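Local coordinates for glutathione s-transferase protein (Ralstonia solanacearum, PDB 3TOU) that binds glutathione and probably catalyses its transfer to electrophilic substrates, as glutathione transferases do, at residues 186-189 against 190-193. Residues are numbered along the deposited sequence; the frame is centred on the assembly and turned at random.
Sequences AAFY and TRIE
Glu193 N donates to Tyr189 O over 2.8 Å, the shortest of four successive backbone bonds, each from the N-H of residue i+4 to the C=O of residue i, that follow one another along helix 183-193 in the all-helical C-terminal domain of the glutathione transferase fold. Glu193 stands one turn beyond Tyr189, and Glu193 CB lies over one face of the phenol ring in a CH-pi contact, 4.0 Å from the centroid. Glutamate suits this place because its aliphatic part can pack on the ring while the carboxylate stays beside the ring's CE2. With chi1 at 75°, CG sits between backbone N and carbonyl carbon, and the extended chain brings Glu193 OE1 to 3.4 Å from Tyr189 CE2. On the inward side, Phe188 and Ile192, large apolar groups fit for a buried face, run alongside each other in the same direction, with Phe188 CZ 3.9 Å from Ile192 CD1; Phe188 also packs on Asp159 and Val162 of helix 157-172. Ile192 CG2 packs on Tyr189 CD1 at 3.9 Å, so the branched side chain meets both rings. Arg191, long enough to fold back along the helix, bends at chi3 and lays one face of its guanidinium over Phe188 CA. Its NH2 is hydrogen-bonded to Thr148 O and approaches the Phe188 ring at its edge, 4.0 Å from CD1, the guanidinium and ring planes nearly perpendicular, 87° apart.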
ATOM      1  N   ALA A 186       2.595  24.429  -0.809  1.00 16.46           N
ATOM      2  CA  ALA A 186       2.404  25.281   0.360  1.00 14.37           C
ATOM      3  C   ALA A 186       0.991  25.853   0.398  1.00 15.14           C
ATOM      4  O   ALA A 186       0.331  25.805   1.435  1.00 18.25           O
ATOM      5  CB  ALA A 186       3.460  26.415   0.405  1.00 17.09           C
ATOM      6  N   ALA A 187       0.539  26.377  -0.740  1.00 17.60           N
ATOM      7  CA  ALA A 187      -0.798  26.943  -0.895  1.00 20.49           C
ATOM      8  C   ALA A 187      -1.883  25.876  -0.736  1.00 21.35           C
ATOM      9  O   ALA A 187      -2.891  26.104  -0.056  1.00 17.48           O
ATOM     10  CB  ALA A 187      -0.930  27.631  -2.250  1.00 22.26           C
ATOM     11  N   PHE A 188      -1.657  24.716  -1.358  1.00 17.49           N
ATOM     12  CA  PHE A 188      -2.567  23.579  -1.244  1.00 16.85           C
ATOM     13  C   PHE A 188      -2.788  23.202   0.219  1.00 17.06           C
ATOM     14  O   PHE A 188      -3.935  22.994   0.661  1.00 17.74           O
ATOM     15  CB  PHE A 188      -2.009  22.375  -2.009  1.00 17.46           C
ATOM     16  CG  PHE A 188      -2.761  21.093  -1.758  1.00 18.78           C
ATOM     17  CD1 PHE A 188      -3.899  20.778  -2.507  1.00 19.75           C
ATOM     18  CD2 PHE A 188      -2.333  20.202  -0.764  1.00 18.22           C
ATOM     19  CE1 PHE A 188      -4.597  19.589  -2.272  1.00 22.85           C
ATOM     20  CE2 PHE A 188      -3.040  19.014  -0.508  1.00 13.15           C
ATOM     21  CZ  PHE A 188      -4.164  18.709  -1.271  1.00 16.51           C
ATOM     22  N   TYR A 189      -1.692  23.100   0.961  1.00 15.85           N
ATOM     23  CA  TYR A 189      -1.769  22.645   2.334  1.00 16.00           C
ATOM     24  C   TYR A 189      -2.456  23.672   3.228  1.00 19.08           C
ATOM     25  O   TYR A 189      -3.241  23.297   4.092  1.00 19.23           O
ATOM     26  CB  TYR A 189      -0.395  22.269   2.871  1.00 16.78           C
ATOM     27  CG  TYR A 189      -0.476  21.670   4.244  1.00 17.56           C
ATOM     28  CD1 TYR A 189      -1.029  20.402   4.434  1.00 18.21           C
ATOM     29  CD2 TYR A 189      -0.034  22.382   5.365  1.00 17.63           C
ATOM     30  CE1 TYR A 189      -1.118  19.847   5.701  1.00 20.71           C
ATOM     31  CE2 TYR A 189      -0.131  21.843   6.643  1.00 19.06           C
ATOM     32  CZ  TYR A 189      -0.660  20.567   6.800  1.00 21.36           C
ATOM     33  OH  TYR A 189      -0.765  20.018   8.044  1.00 18.96           O
ATOM     34  N   THR A 190      -2.191  24.960   2.989  1.00 19.42           N
ATOM     35  CA  THR A 190      -2.895  26.044   3.688  1.00 19.43           C
ATOM     36  C   THR A 190      -4.420  25.906   3.523  1.00 20.77           C
ATOM     37  O   THR A 190      -5.175  26.109   4.481  1.00 21.77           O
ATOM     38  CB  THR A 190      -2.368  27.441   3.199  1.00 24.00           C
ATOM     39  OG1 THR A 190      -1.012  27.613   3.639  1.00 26.58           O
ATOM     40  CG2 THR A 190      -3.215  28.601   3.735  1.00 30.44           C
ATOM     41  N   ARG A 191      -4.862  25.525   2.325  1.00 17.47           N
ATOM     42  CA  ARG A 191      -6.292  25.318   2.053  1.00 18.61           C
ATOM     43  C   ARG A 191      -6.869  24.067   2.725  1.00 22.80           C
ATOM     44  O   ARG A 191      -8.012  24.088   3.191  1.00 28.08           O
ATOM     45  CB  ARG A 191      -6.562  25.235   0.556  1.00 19.24           C
ATOM     46  CG  ARG A 191      -6.291  26.528  -0.222  1.00 19.09           C
ATOM     47  CD  ARG A 191      -6.865  26.458  -1.637  1.00 22.03           C
ATOM     48  NE  ARG A 191      -6.298  25.397  -2.481  1.00 23.39           N
ATOM     49  CZ  ARG A 191      -5.153  25.487  -3.164  1.00 26.62           C
ATOM     50  NH1 ARG A 191      -4.410  26.582  -3.091  1.00 20.96           N
ATOM     51  NH2 ARG A 191      -4.733  24.469  -3.916  1.00 19.62           N
ATOM     52  N   ILE A 192      -6.101  22.980   2.757  1.00 14.89           N
ATOM     53  CA  ILE A 192      -6.640  21.721   3.290  1.00 16.67           C
ATOM     54  C   ILE A 192      -6.534  21.602   4.812  1.00 13.69           C
ATOM     55  O   ILE A 192      -7.387  20.972   5.434  1.00 17.41           O
ATOM     56  CB  ILE A 192      -6.062  20.465   2.555  1.00 18.41           C
ATOM     57  CG1 ILE A 192      -7.112  19.336   2.540  1.00 20.12           C
ATOM     58  CG2 ILE A 192      -4.710  20.035   3.140  1.00 14.97           C
ATOM     59  CD1 ILE A 192      -6.750  18.160   1.662  1.00 22.14           C
ATOM     60  N   GLU A 193      -5.517  22.231   5.414  1.00 17.08           N
ATOM     61  CA  GLU A 193      -5.261  22.078   6.855  1.00 20.97           C
ATOM     62  C   GLU A 193      -6.360  22.677   7.734  1.00 20.19           C
ATOM     63  O   GLU A 193      -6.524  22.262   8.874  1.00 21.78           O
ATOM     64  CB  GLU A 193      -3.887  22.636   7.257  1.00 23.42           C
ATOM     65  CG  GLU A 193      -3.791  24.168   7.320  1.00 22.36           C
ATOM     66  CD  GLU A 193      -2.401  24.652   7.706  1.00 30.90           C
ATOM     67  OE1 GLU A 193      -1.792  24.078   8.634  1.00 30.12           O
ATOM     68  OE2 GLU A 193      -1.923  25.621   7.083  1.00 35.17           O
TER